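PDB 1QMJ: 16 kDa beta-galactoside-binding lectin from Gallus gallus, which binds beta-galactosides as a homodimeric galectin and may take part in regulating differentiation, although its physiological function is not yet known. Local coordinates for residues G2-Q7 and I115-V120; G20-D25 and G122-K127; V33-S38 and L110-I115; T39-F44 and F106-G111; D82-C87 and V97-V102. All blocks are in the same frame, centred on the assembly; numbering follows the deposited sequence.

Contact 1: G2-Q7 and I115-V120; sequences GLVVTQ and IQYLAV
This is an antiparallel strand pairing at the dimer edge of the galectin beta sandwich, where the N-terminal strand 4-6 lies against strand 117-122. The short axes run 4.7 Å apart at 173°, close to exactly antiparallel. Three backbone bonds fix the register: Val120 N donates to Leu3 O at 3.0 Å, while Val5 and Leu118 form a hydrogen-bonded pair, Val5 N to Leu118 O at 2.8 Å and Leu118 N to Val5 O at 2.9 Å. Val4 and Ala119 make the adjoining non-hydrogen-bonded pair.

Alternate residues serve the two faces of the sheet. Val5 and Leu118 project to one face, their CB atoms 4.2 Å apart, and both rest on Ile129 of strand 124-131, so this side belongs to the interior of the sandwich. Val4 and Ala119 occupy the other face, with Val4 CG2 4.1 Å from Ala119 CB. The outer edge of 4-6 pairs antiparallel with the equivalent strand of the second subunit, which carries the sheet across the dimer.

Tyr117 leans back over the N-terminal strand. Its CG is anti to the backbone N (chi1 175°), which brings the CD2/CE2 side of the ring obliquely across two residues: Thr6 CG2 comes to 3.9 Å from Tyr117 CD2, and Val4 CG1 to 3.5 Å from Tyr117 CE2.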
# COMPACT_ATOMS: atom_id res chain seq x y z
N GLY A 2 -8.30 4.35 5.17
CA GLY A 2 -8.78 2.96 5.14
C GLY A 2 -8.57 2.37 3.75
O GLY A 2 -9.51 2.28 2.95
N LEU A 3 -7.34 1.98 3.49
CA LEU A 3 -6.98 1.41 2.19
C LEU A 3 -6.83 -0.11 2.27
O LEU A 3 -6.75 -0.71 3.35
CB LEU A 3 -5.66 2.00 1.67
CG LEU A 3 -4.54 2.10 2.72
CD1 LEU A 3 -3.82 0.76 2.96
CD2 LEU A 3 -3.45 3.10 2.32
N VAL A 4 -6.80 -0.68 1.08
CA VAL A 4 -6.66 -2.12 0.88
C VAL A 4 -5.51 -2.38 -0.08
O VAL A 4 -5.40 -1.73 -1.13
CB VAL A 4 -7.94 -2.71 0.29
CG1 VAL A 4 -7.86 -4.22 0.05
CG2 VAL A 4 -9.17 -2.51 1.18
N VAL A 5 -4.68 -3.33 0.30
CA VAL A 5 -3.52 -3.73 -0.50
C VAL A 5 -3.63 -5.21 -0.86
O VAL A 5 -3.84 -6.07 0.01
CB VAL A 5 -2.22 -3.52 0.29
CG1 VAL A 5 -0.97 -3.56 -0.59
CG2 VAL A 5 -2.17 -2.17 1.02
N THR A 6 -3.57 -5.46 -2.15
CA THR A 6 -3.68 -6.83 -2.68
C THR A 6 -2.48 -7.12 -3.59
O THR A 6 -1.62 -6.25 -3.82
CB THR A 6 -4.99 -6.99 -3.47
OG1 THR A 6 -5.14 -5.92 -4.40
CG2 THR A 6 -6.23 -6.98 -2.57
N GLN A 7 -2.47 -8.34 -4.09
CA GLN A 7 -1.40 -8.82 -4.98
C GLN A 7 -0.07 -8.94 -4.23
O GLN A 7 1.01 -8.85 -4.83
CB GLN A 7 -1.20 -7.87 -6.16
CG GLN A 7 -2.49 -7.50 -6.89
CD GLN A 7 -3.18 -8.70 -7.55
OE1 GLN A 7 -2.51 -9.65 -7.95
NE2 GLN A 7 -4.49 -8.71 -7.68
N ILE A 115 0.87 -13.97 3.00
CA ILE A 115 -0.15 -12.94 3.08
C ILE A 115 -0.27 -12.26 1.72
O ILE A 115 0.73 -11.82 1.16
CB ILE A 115 0.17 -11.89 4.17
CG1 ILE A 115 -0.08 -12.49 5.56
CG2 ILE A 115 -0.66 -10.62 3.97
CD1 ILE A 115 0.48 -11.67 6.71
N GLN A 116 -1.48 -12.17 1.21
CA GLN A 116 -1.71 -11.54 -0.08
C GLN A 116 -2.66 -10.37 0.05
O GLN A 116 -2.89 -9.64 -0.92
CB GLN A 116 -2.30 -12.55 -1.06
CG GLN A 116 -1.51 -13.83 -1.16
CD GLN A 116 -2.17 -14.82 -2.10
OE1 GLN A 116 -3.24 -15.35 -1.82
NE2 GLN A 116 -1.53 -15.06 -3.24
N TYR A 117 -3.21 -10.19 1.24
CA TYR A 117 -4.18 -9.13 1.49
C TYR A 117 -3.89 -8.40 2.79
O TYR A 117 -3.55 -9.03 3.79
CB TYR A 117 -5.58 -9.78 1.54
CG TYR A 117 -6.72 -8.86 1.91
CD1 TYR A 117 -7.08 -8.65 3.25
CD2 TYR A 117 -7.48 -8.23 0.92
CE1 TYR A 117 -8.16 -7.83 3.58
CE2 TYR A 117 -8.56 -7.41 1.24
CZ TYR A 117 -8.89 -7.22 2.57
OH TYR A 117 -9.96 -6.41 2.88
N LEU A 118 -4.02 -7.08 2.76
CA LEU A 118 -3.80 -6.23 3.92
C LEU A 118 -4.81 -5.10 3.82
O LEU A 118 -5.01 -4.55 2.75
CB LEU A 118 -2.37 -5.64 3.90
CG LEU A 118 -1.95 -4.58 4.94
CD1 LEU A 118 -1.98 -5.15 6.35
CD2 LEU A 118 -0.55 -4.09 4.64
N ALA A 119 -5.50 -4.80 4.91
CA ALA A 119 -6.47 -3.72 4.91
C ALA A 119 -6.45 -3.01 6.25
O ALA A 119 -6.32 -3.64 7.30
CB ALA A 119 -7.86 -4.24 4.62
N VAL A 120 -6.51 -1.68 6.22
CA VAL A 120 -6.52 -0.88 7.44
C VAL A 120 -7.86 -0.18 7.47
O VAL A 120 -8.25 0.44 6.49
CB VAL A 120 -5.39 0.18 7.45
CG1 VAL A 120 -5.47 1.02 8.72
CG2 VAL A 120 -4.02 -0.49 7.35

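Contact 2: G20-D25 and G122-K127; sequences GKILSD and GDFKVK
Lys21 O receives the N-H of Lys125 at 2.8 Å, with an N-H...O angle of 159° and the donor tilted 26° from the carbonyl plane. This bond belongs to an antiparallel pairing in the five-stranded sheet of the galectin sandwich, between strand 16-22 and strand 124-131, outermost in this chain, whose short axes approach to 4.5 Å. The return bond, Lys21 N to Lys125 O, is less certain because the oxygen's position is doubtful. Gly20 with Val126 and Ile22 with Phe124 are the non-hydrogen-bonded pairs beside it. Lys127 bonds to the backbone of the second subunit.

Past the strand end, Leu23 N donates to Asp123 O at 3.3 Å; the bond is straight at the hydrogen, but it meets the oxygen from above the carbonyl plane. Asp123 is the centre of an inverse gamma turn. Its OD2 accepts from Lys27 N, while its CB lies 3.9 Å from Leu23 CD1.

Phe124 reaches back over the neighbouring strand because its CG stands anti to the backbone N (chi1 -168°). The ring closes on Gly20, Gly20 CA 3.4 Å from Phe124 CZ; as glycine, Gly20 lets the ring approach the backbone directly. Lys21 N sits over one ring face, offset toward the rim. Phe29 also stacks with this ring. At the edge of the Phe124 ring, in its plane, Ile22 CG1 lies 4.0 Å from Phe124 CD1.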
# COMPACT_ATOMS: atom_id res chain seq x y z
N GLY A 20 1.17 5.12 11.00
CA GLY A 20 0.02 6.02 10.93
C GLY A 20 -0.20 6.73 12.25
O GLY A 20 0.65 6.68 13.15
N LYS A 21 -1.34 7.37 12.32
CA LYS A 21 -1.74 8.13 13.49
C LYS A 21 -3.18 7.78 13.87
O LYS A 21 -4.08 7.78 13.03
CB LYS A 21 -1.67 9.63 13.19
CG LYS A 21 -2.11 10.50 14.37
CD LYS A 21 -3.01 11.66 13.95
CE LYS A 21 -3.54 12.47 15.14
NZ LYS A 21 -2.47 13.09 15.93
N ILE A 22 -3.34 7.50 15.15
CA ILE A 22 -4.65 7.19 15.72
C ILE A 22 -5.36 8.53 15.92
O ILE A 22 -4.81 9.45 16.53
CB ILE A 22 -4.48 6.47 17.06
CG1 ILE A 22 -3.62 5.20 16.97
CG2 ILE A 22 -5.81 6.02 17.67
CD1 ILE A 22 -3.18 4.67 18.34
N LEU A 23 -6.58 8.61 15.41
CA LEU A 23 -7.39 9.85 15.52
C LEU A 23 -7.64 10.18 17.00
O LEU A 23 -7.76 9.29 17.85
CB LEU A 23 -8.72 9.67 14.81
CG LEU A 23 -8.57 9.39 13.31
CD1 LEU A 23 -9.87 9.59 12.54
CD2 LEU A 23 -7.54 10.28 12.63
N SER A 24 -7.72 11.47 17.26
CA SER A 24 -7.92 12.02 18.62
C SER A 24 -9.34 11.78 19.16
O SER A 24 -9.77 12.42 20.13
CB SER A 24 -7.67 13.53 18.61
OG SER A 24 -6.30 13.79 18.35
N ASP A 25 -10.05 10.87 18.54
CA ASP A 25 -11.43 10.51 18.95
C ASP A 25 -11.78 9.14 18.41
O ASP A 25 -12.94 8.84 18.12
CB ASP A 25 -12.42 11.54 18.41
CG ASP A 25 -12.10 11.97 16.98
OD1 ASP A 25 -11.12 12.78 16.77
OD2 ASP A 25 -12.81 11.54 16.00
N GLY A 122 -11.15 1.78 10.18
CA GLY A 122 -11.42 2.48 11.41
C GLY A 122 -10.77 3.84 11.51
O GLY A 122 -10.40 4.46 10.50
N ASP A 123 -10.60 4.31 12.74
CA ASP A 123 -10.03 5.61 13.01
C ASP A 123 -8.51 5.61 13.09
O ASP A 123 -7.93 5.89 14.14
CB ASP A 123 -10.64 6.17 14.29
CG ASP A 123 -12.15 6.19 14.24
OD1 ASP A 123 -12.71 6.77 13.29
OD2 ASP A 123 -12.78 5.61 15.14
N PHE A 124 -7.89 5.30 11.95
CA PHE A 124 -6.44 5.27 11.85
C PHE A 124 -6.09 5.97 10.54
O PHE A 124 -6.78 5.81 9.53
CB PHE A 124 -5.92 3.83 11.82
CG PHE A 124 -4.43 3.70 12.00
CD1 PHE A 124 -3.83 3.97 13.22
CD2 PHE A 124 -3.62 3.26 10.95
CE1 PHE A 124 -2.46 3.80 13.40
CE2 PHE A 124 -2.25 3.09 11.12
CZ PHE A 124 -1.67 3.37 12.35
N LYS A 125 -5.06 6.81 10.58
CA LYS A 125 -4.61 7.52 9.40
C LYS A 125 -3.26 6.94 8.98
O LYS A 125 -2.26 7.11 9.67
CB LYS A 125 -4.49 9.02 9.69
CG LYS A 125 -4.21 9.86 8.47
CD LYS A 125 -3.70 11.24 8.85
CE LYS A 125 -2.33 11.18 9.50
NZ LYS A 125 -1.27 10.63 8.60
N VAL A 126 -3.27 6.19 7.88
CA VAL A 126 -2.06 5.57 7.36
C VAL A 126 -1.13 6.64 6.77
O VAL A 126 -1.57 7.55 6.07
CB VAL A 126 -2.39 4.52 6.27
CG1 VAL A 126 -1.13 3.79 5.82
CG2 VAL A 126 -3.41 3.53 6.78
N LYS A 127 0.14 6.51 7.08
CA LYS A 127 1.14 7.45 6.60
C LYS A 127 2.16 6.72 5.73
O LYS A 127 2.75 7.31 4.84
CB LYS A 127 1.84 8.11 7.79
CG LYS A 127 1.83 9.63 7.77
CD LYS A 127 2.71 10.19 6.66
CE LYS A 127 2.74 11.71 6.71
NZ LYS A 127 1.37 12.30 6.57

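Contact 3: V33-S38 and L110-I115; sequences VGKDSS and LGMEKI
Val33, the last residue of strand 29-33, meets Ile115, its CB 3.8 Å from Ile115 CD1. Gly34 follows at a corner of the chain, where Met112 SD lies 3.7 Å from Gly34 CA; the thioether thus packs against bare backbone. Gln116 and Tyr117, just beyond the second segment, both face Gly34 in a classic beta bulge.

Lys35 makes the polar part of the contact. Its side chain bends at chi2 (-50°) and is extended beyond, sliding past Met112 in the opposite direction, with Lys35 CE 3.6 Å from Met112 CG. This path delivers the ammonium to Lys114 O, which accepts from Lys35 NZ at 3.0 Å. The nitrogen stands 49° out of the carbonyl plane, so the bond is not directed at a lone pair. Lys35 NZ has a further, weak bond to Gln116 OE1.

The contact therefore joins two connections of the sandwich: the bend between strands 29-33 and 39-47, and the loop leading from 103-107 to 117-122. Val33 also touches Leu118 of 117-122 and Ile88 of 83-90, while Ile115 packs on Met41 of 39-47 and Phe90 of 83-90, so the apolar end reaches both sheets.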
# COMPACT_ATOMS: atom_id res chain seq x y z
N VAL A 33 -5.02 -8.85 7.80
CA VAL A 33 -4.09 -9.55 6.88
C VAL A 33 -4.63 -10.97 6.65
O VAL A 33 -5.17 -11.61 7.56
CB VAL A 33 -2.67 -9.65 7.48
CG1 VAL A 33 -1.98 -8.30 7.63
CG2 VAL A 33 -2.65 -10.28 8.88
N GLY A 34 -4.47 -11.44 5.43
CA GLY A 34 -4.94 -12.80 5.05
C GLY A 34 -4.85 -13.02 3.54
O GLY A 34 -3.91 -12.55 2.89
N LYS A 35 -5.84 -13.73 3.04
CA LYS A 35 -5.96 -14.07 1.61
C LYS A 35 -6.85 -13.04 0.91
O LYS A 35 -6.51 -12.55 -0.18
CB LYS A 35 -6.58 -15.46 1.46
CG LYS A 35 -5.57 -16.59 1.70
CD LYS A 35 -4.27 -16.41 0.91
CE LYS A 35 -3.21 -17.45 1.27
NZ LYS A 35 -1.90 -17.17 0.65
N ASP A 36 -7.95 -12.76 1.55
CA ASP A 36 -8.93 -11.77 1.08
C ASP A 36 -9.79 -11.33 2.27
O ASP A 36 -9.56 -11.75 3.41
CB ASP A 36 -9.81 -12.34 -0.05
CG ASP A 36 -10.37 -13.73 0.24
OD1 ASP A 36 -11.02 -13.95 1.32
OD2 ASP A 36 -10.18 -14.68 -0.62
N SER A 37 -10.75 -10.49 1.98
CA SER A 37 -11.65 -9.91 3.01
C SER A 37 -12.49 -10.98 3.75
O SER A 37 -12.98 -10.74 4.87
CB SER A 37 -12.63 -8.92 2.38
OG SER A 37 -13.11 -9.43 1.14
N SER A 38 -12.65 -12.14 3.15
CA SER A 38 -13.47 -13.22 3.77
C SER A 38 -12.60 -14.20 4.58
O SER A 38 -13.09 -14.92 5.46
CB SER A 38 -14.21 -14.01 2.70
OG SER A 38 -15.10 -13.15 2.00
N LEU A 110 -5.45 -20.69 10.59
CA LEU A 110 -5.70 -21.11 9.22
C LEU A 110 -4.53 -21.82 8.54
O LEU A 110 -4.68 -22.33 7.42
CB LEU A 110 -6.16 -19.92 8.38
CG LEU A 110 -7.62 -19.46 8.50
CD1 LEU A 110 -8.07 -19.38 9.93
CD2 LEU A 110 -7.78 -18.11 7.83
N GLY A 111 -3.37 -21.86 9.20
CA GLY A 111 -2.20 -22.52 8.63
C GLY A 111 -1.75 -21.87 7.33
O GLY A 111 -1.11 -22.49 6.47
N MET A 112 -2.08 -20.59 7.19
CA MET A 112 -1.73 -19.82 6.01
C MET A 112 -0.21 -19.70 5.91
O MET A 112 0.48 -19.61 6.94
CB MET A 112 -2.38 -18.44 6.12
CG MET A 112 -2.74 -17.80 4.81
SD MET A 112 -3.70 -16.31 5.08
CE MET A 112 -5.24 -16.98 5.58
N GLU A 113 0.32 -19.74 4.69
CA GLU A 113 1.77 -19.65 4.48
C GLU A 113 2.27 -18.38 3.78
O GLU A 113 3.47 -18.23 3.55
CB GLU A 113 2.31 -20.90 3.76
CG GLU A 113 1.46 -21.39 2.58
CD GLU A 113 0.61 -22.60 2.94
OE1 GLU A 113 1.20 -23.68 3.20
OE2 GLU A 113 -0.64 -22.47 2.97
N LYS A 114 1.36 -17.49 3.44
CA LYS A 114 1.73 -16.23 2.81
C LYS A 114 0.57 -15.26 2.91
O LYS A 114 -0.59 -15.69 2.95
CB LYS A 114 2.13 -16.43 1.34
CG LYS A 114 1.00 -16.23 0.34
CD LYS A 114 1.47 -16.32 -1.10
CE LYS A 114 1.87 -17.75 -1.47
NZ LYS A 114 2.24 -17.86 -2.91
N ILE A 115 0.87 -13.97 3.00
CA ILE A 115 -0.15 -12.94 3.08
C ILE A 115 -0.27 -12.26 1.72
O ILE A 115 0.73 -11.82 1.16
CB ILE A 115 0.17 -11.89 4.17
CG1 ILE A 115 -0.08 -12.49 5.56
CG2 ILE A 115 -0.66 -10.62 3.97
CD1 ILE A 115 0.48 -11.67 6.71

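Contact 4: T39-F44 and F106-G111; sequences TLMLHF and FPNRLG
Apolar packing dominates this contact between strand 39-47 of one sheet of the galectin sandwich and the end of strand 103-107 of the other. Leu42 reaches Phe106 with CD1, 3.9 Å from Phe106 CD2. At the far end Leu110 CD2 touches Thr39 CG2 at 3.5 Å and, from another direction, the carbonyl oxygen Leu40 O at 3.5 Å.

Polar linkage is made through water. Water 1 donates to Met41 O at 2.8 Å and accepts from Arg109 N at 2.9 Å, bridging the two backbones. Met41 O also lies at the edge of the Phe106 ring, near its plane and 4.0 Å from Phe106 CE2. Met41 CG, anti to the backbone N (chi1 175°), lies 4.2 Å from Asn108 OD1; Asn108 ND2 donates to Asp91 O and also to Met112 O.

Within 106-111, Phe106 CZ lies over the centre of one face of the Arg109 guanidinium, 3.5 Å from the guanidinium plane, while NH2 donates to Glu69 O and NH1 to Ser61 OG. Glu69 and Asp71, the latter close to Phe106, are predicted galactoside-binding residues. The sheets therefore meet through hydrocarbon and one bridging water, and Arg109 probably ties this turn to the sugar site.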
# COMPACT_ATOMS: atom_id res chain seq x y z
N THR A 39 -11.32 -14.22 4.26
CA THR A 39 -10.37 -15.11 4.94
C THR A 39 -9.18 -14.30 5.45
O THR A 39 -8.30 -13.90 4.67
CB THR A 39 -9.89 -16.19 3.98
OG1 THR A 39 -11.00 -16.95 3.53
CG2 THR A 39 -8.90 -17.16 4.62
N LEU A 40 -9.20 -14.08 6.74
CA LEU A 40 -8.16 -13.31 7.43
C LEU A 40 -7.38 -14.16 8.41
O LEU A 40 -7.96 -14.92 9.21
CB LEU A 40 -8.79 -12.17 8.22
CG LEU A 40 -9.64 -11.24 7.37
CD1 LEU A 40 -10.32 -10.14 8.20
CD2 LEU A 40 -8.84 -10.52 6.29
N MET A 41 -6.09 -14.01 8.31
CA MET A 41 -5.17 -14.71 9.19
C MET A 41 -5.21 -14.03 10.55
O MET A 41 -5.04 -14.66 11.60
CB MET A 41 -3.76 -14.66 8.61
CG MET A 41 -2.71 -15.28 9.53
SD MET A 41 -1.04 -14.91 9.03
CE MET A 41 -0.79 -15.44 7.35
N LEU A 42 -5.45 -12.72 10.51
CA LEU A 42 -5.50 -11.94 11.75
C LEU A 42 -6.25 -10.62 11.59
O LEU A 42 -6.03 -9.85 10.63
CB LEU A 42 -4.09 -11.61 12.21
CG LEU A 42 -4.07 -10.55 13.30
CD1 LEU A 42 -4.70 -11.03 14.61
CD2 LEU A 42 -2.66 -10.08 13.65
N HIS A 43 -7.12 -10.41 12.56
CA HIS A 43 -7.95 -9.21 12.68
C HIS A 43 -7.58 -8.48 13.98
O HIS A 43 -8.22 -8.66 15.02
CB HIS A 43 -9.44 -9.60 12.73
CG HIS A 43 -10.37 -8.39 12.93
ND1 HIS A 43 -11.21 -8.28 14.03
CD2 HIS A 43 -10.58 -7.28 12.18
CE1 HIS A 43 -11.88 -7.15 13.92
NE2 HIS A 43 -11.51 -6.54 12.82
N PHE A 44 -6.53 -7.68 13.86
CA PHE A 44 -6.01 -6.86 14.97
C PHE A 44 -6.91 -5.65 15.13
O PHE A 44 -6.93 -4.74 14.28
CB PHE A 44 -4.59 -6.41 14.64
CG PHE A 44 -3.89 -5.77 15.82
CD1 PHE A 44 -3.47 -6.56 16.90
CD2 PHE A 44 -3.66 -4.39 15.83
CE1 PHE A 44 -2.83 -5.97 17.99
CE2 PHE A 44 -3.02 -3.80 16.92
CZ PHE A 44 -2.60 -4.58 18.00
N PHE A 106 -0.67 -14.35 18.16
CA PHE A 106 -1.95 -14.96 17.85
C PHE A 106 -1.64 -16.19 17.01
O PHE A 106 -0.87 -16.11 16.05
CB PHE A 106 -2.82 -13.96 17.07
CG PHE A 106 -4.25 -14.40 16.88
CD1 PHE A 106 -5.14 -14.43 17.95
CD2 PHE A 106 -4.71 -14.76 15.61
CE1 PHE A 106 -6.46 -14.82 17.76
CE2 PHE A 106 -6.04 -15.15 15.42
CZ PHE A 106 -6.92 -15.18 16.49
N PRO A 107 -2.23 -17.35 17.35
CA PRO A 107 -1.96 -18.57 16.57
C PRO A 107 -2.43 -18.51 15.13
O PRO A 107 -3.51 -17.99 14.83
CB PRO A 107 -2.71 -19.64 17.37
CG PRO A 107 -3.83 -18.88 17.98
CD PRO A 107 -3.16 -17.62 18.45
N ASN A 108 -1.61 -19.05 14.23
CA ASN A 108 -1.92 -19.10 12.81
C ASN A 108 -2.91 -20.25 12.68
O ASN A 108 -2.55 -21.37 12.29
CB ASN A 108 -0.63 -19.38 12.01
CG ASN A 108 -0.85 -19.31 10.50
OD1 ASN A 108 -1.99 -19.34 10.01
ND2 ASN A 108 0.24 -19.24 9.75
N ARG A 109 -4.16 -19.97 13.03
CA ARG A 109 -5.23 -20.96 12.99
C ARG A 109 -5.45 -21.55 11.60
O ARG A 109 -5.63 -22.76 11.45
CB ARG A 109 -6.54 -20.35 13.50
CG ARG A 109 -6.53 -19.85 14.94
CD ARG A 109 -7.89 -19.25 15.27
NE ARG A 109 -8.01 -18.79 16.65
CZ ARG A 109 -8.93 -17.93 17.08
NH1 ARG A 109 -9.83 -17.42 16.24
NH2 ARG A 109 -8.98 -17.60 18.36
N LEU A 110 -5.45 -20.69 10.59
CA LEU A 110 -5.70 -21.11 9.22
C LEU A 110 -4.53 -21.82 8.54
O LEU A 110 -4.68 -22.33 7.42
CB LEU A 110 -6.16 -19.92 8.38
CG LEU A 110 -7.62 -19.46 8.50
CD1 LEU A 110 -8.07 -19.38 9.93
CD2 LEU A 110 -7.78 -18.11 7.83
N GLY A 111 -3.37 -21.86 9.20
CA GLY A 111 -2.20 -22.52 8.63
C GLY A 111 -1.75 -21.87 7.33
O GLY A 111 -1.11 -22.49 6.47
O HOH W 1 -5.02 -17.16 12.85

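Contact 5: D82-C87 and V97-V102; sequences DKVEIC and VKVPEV. With BME (beta-mercaptoethanol), chain C.
The beta hairpin formed by strands 83-90 and 94-98 supplies this contact, in the five-stranded sheet of the galectin sandwich, at the end where the second strand runs out into a loop. Cys87 and Lys98 are its antiparallel hydrogen-bonded pair: Lys98 N donates to Cys87 O at 2.8 Å, in the carbonyl plane, and Cys87 N to Lys98 O at 2.9 Å, both nearly straight at about 166°. Beyond this pair the segments diverge, as the 135° between their end-to-end directions indicates.

Cys87 carries a beta-mercaptoethanol, probably from the crystallisation liquor, in a mixed disulfide, Cys87 SG to S2 of the adduct, 2.0 Å. Cys87 SG is placed beside the backbone N (chi1 -65°), and the adduct folds back along the strand until its hydroxyl O1 donates to Glu85 O at 2.8 Å. The adduct thus touches both chain segments, its O1 also 3.0 Å from Pro100 N.

On the other face Ile86 and Val97 lie side by side, pointing the same way, with Ile86 CG2 3.7 Å from Val97 CG1. The Val84 and Pro100 side chains cross at about a right angle, Val84 CG2 4.2 Å from Pro100 CD.

Strand 16-22 flanks 83-90 on its far side, bonding through Val18 to Ile86, and Val97 bonds to Phe104 of 103-107. Val97 also packs on Leu42 and Phe44 of 39-47, in the opposing sheet.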
# COMPACT_ATOMS: atom_id res chain seq x y z
N ASP A 82 -2.22 9.31 18.97
CA ASP A 82 -0.89 8.70 19.01
C ASP A 82 -0.46 8.19 17.64
O ASP A 82 -1.23 7.53 16.93
CB ASP A 82 -0.91 7.51 19.97
CG ASP A 82 -0.49 7.90 21.39
OD1 ASP A 82 -0.53 9.13 21.76
OD2 ASP A 82 -0.10 6.98 22.21
N LYS A 83 0.77 8.52 17.32
CA LYS A 83 1.43 8.12 16.06
C LYS A 83 2.22 6.85 16.35
O LYS A 83 3.25 6.89 17.05
CB LYS A 83 2.36 9.22 15.57
CG LYS A 83 1.62 10.43 14.99
CD LYS A 83 2.37 11.74 15.19
CE LYS A 83 1.51 12.97 14.89
NZ LYS A 83 2.11 14.23 15.36
N VAL A 84 1.74 5.76 15.81
CA VAL A 84 2.37 4.45 16.02
C VAL A 84 2.68 3.72 14.72
O VAL A 84 2.07 4.02 13.67
CB VAL A 84 1.43 3.56 16.84
CG1 VAL A 84 0.13 3.22 16.10
CG2 VAL A 84 2.05 2.21 17.22
N GLU A 85 3.62 2.80 14.88
CA GLU A 85 4.12 1.90 13.83
C GLU A 85 3.85 0.47 14.28
O GLU A 85 4.32 0.03 15.34
CB GLU A 85 5.63 2.09 13.60
CG GLU A 85 6.17 1.18 12.49
CD GLU A 85 7.63 1.48 12.11
OE1 GLU A 85 8.51 1.66 13.03
OE2 GLU A 85 7.97 1.55 10.87
N ILE A 86 3.11 -0.23 13.46
CA ILE A 86 2.73 -1.62 13.72
C ILE A 86 3.48 -2.56 12.77
O ILE A 86 3.39 -2.44 11.55
CB ILE A 86 1.22 -1.76 13.52
CG1 ILE A 86 0.42 -0.86 14.47
CG2 ILE A 86 0.71 -3.18 13.75
CD1 ILE A 86 -0.99 -0.54 13.95
N CYS A 87 4.22 -3.48 13.38
CA CYS A 87 5.02 -4.47 12.64
C CYS A 87 4.38 -5.85 12.75
O CYS A 87 4.09 -6.33 13.86
CB CYS A 87 6.44 -4.52 13.20
SG CYS A 87 7.36 -2.93 12.94
N VAL A 97 2.57 -9.33 16.28
CA VAL A 97 2.31 -7.91 16.06
C VAL A 97 3.09 -7.14 17.10
O VAL A 97 2.86 -7.27 18.31
CB VAL A 97 0.81 -7.61 16.21
CG1 VAL A 97 0.47 -6.15 15.92
CG2 VAL A 97 -0.06 -8.44 15.26
N LYS A 98 4.02 -6.34 16.64
CA LYS A 98 4.84 -5.56 17.57
C LYS A 98 4.69 -4.07 17.40
O LYS A 98 4.74 -3.55 16.27
CB LYS A 98 6.35 -5.84 17.42
CG LYS A 98 6.69 -6.91 16.39
CD LYS A 98 7.62 -7.99 16.95
CE LYS A 98 9.07 -7.53 17.12
NZ LYS A 98 10.02 -8.65 17.22
N VAL A 99 4.51 -3.48 18.54
CA VAL A 99 4.40 -2.04 18.70
C VAL A 99 5.51 -1.64 19.66
O VAL A 99 6.15 -2.52 20.26
CB VAL A 99 3.04 -1.65 19.28
CG1 VAL A 99 1.88 -1.91 18.32
CG2 VAL A 99 2.69 -2.39 20.56
N PRO A 100 5.98 -0.52 19.71
CA PRO A 100 7.14 -0.25 20.58
C PRO A 100 7.14 -0.80 22.02
O PRO A 100 8.19 -1.19 22.53
CB PRO A 100 7.23 1.28 20.54
CG PRO A 100 5.81 1.71 20.28
CD PRO A 100 5.37 0.73 19.23
N GLU A 101 5.97 -0.90 22.65
CA GLU A 101 5.90 -1.38 24.03
C GLU A 101 5.60 -2.86 24.23
O GLU A 101 6.18 -3.51 25.10
CB GLU A 101 4.85 -0.58 24.81
CG GLU A 101 4.86 0.92 24.56
CD GLU A 101 3.83 1.37 23.53
OE1 GLU A 101 3.76 0.78 22.43
OE2 GLU A 101 3.07 2.32 23.84
N VAL A 102 4.68 -3.39 23.43
CA VAL A 102 4.26 -4.78 23.57
C VAL A 102 4.27 -5.57 22.26
O VAL A 102 4.14 -5.01 21.17
CB VAL A 102 2.81 -4.84 24.12
CG1 VAL A 102 2.45 -6.26 24.52
CG2 VAL A 102 2.64 -3.90 25.28
C1 BME C . 7.44 -1.70 16.55
C2 BME C . 8.33 -1.40 15.34
O1 BME C . 6.61 -0.59 16.79
S2 BME C . 8.70 -2.91 14.41

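The five contacts tie together the two antiparallel sheets of one galectin sandwich. Contact 1 pairs strands of the sheet that holds 4-6, 29-33, 39-47 and 117-122, contacts 2 and 5 pair strands of the five-stranded one, and contact 4 spans the two. Contacts 2 and 5, with centres about 13 Å apart, lie on its neighbouring strands 16-22 and 83-90. Contact 3 joins connections beside contact 4, centres about 7 Å apart, and lies about 24 Å from contact 2. Along the sequence contacts 1 and 2 alternate, and both enclose contacts 3, 4 and 5. Contacts 1 and 2 bring segments from near both chain ends to the second subunit's side; contact 4 lies nearest the predicted sugar site.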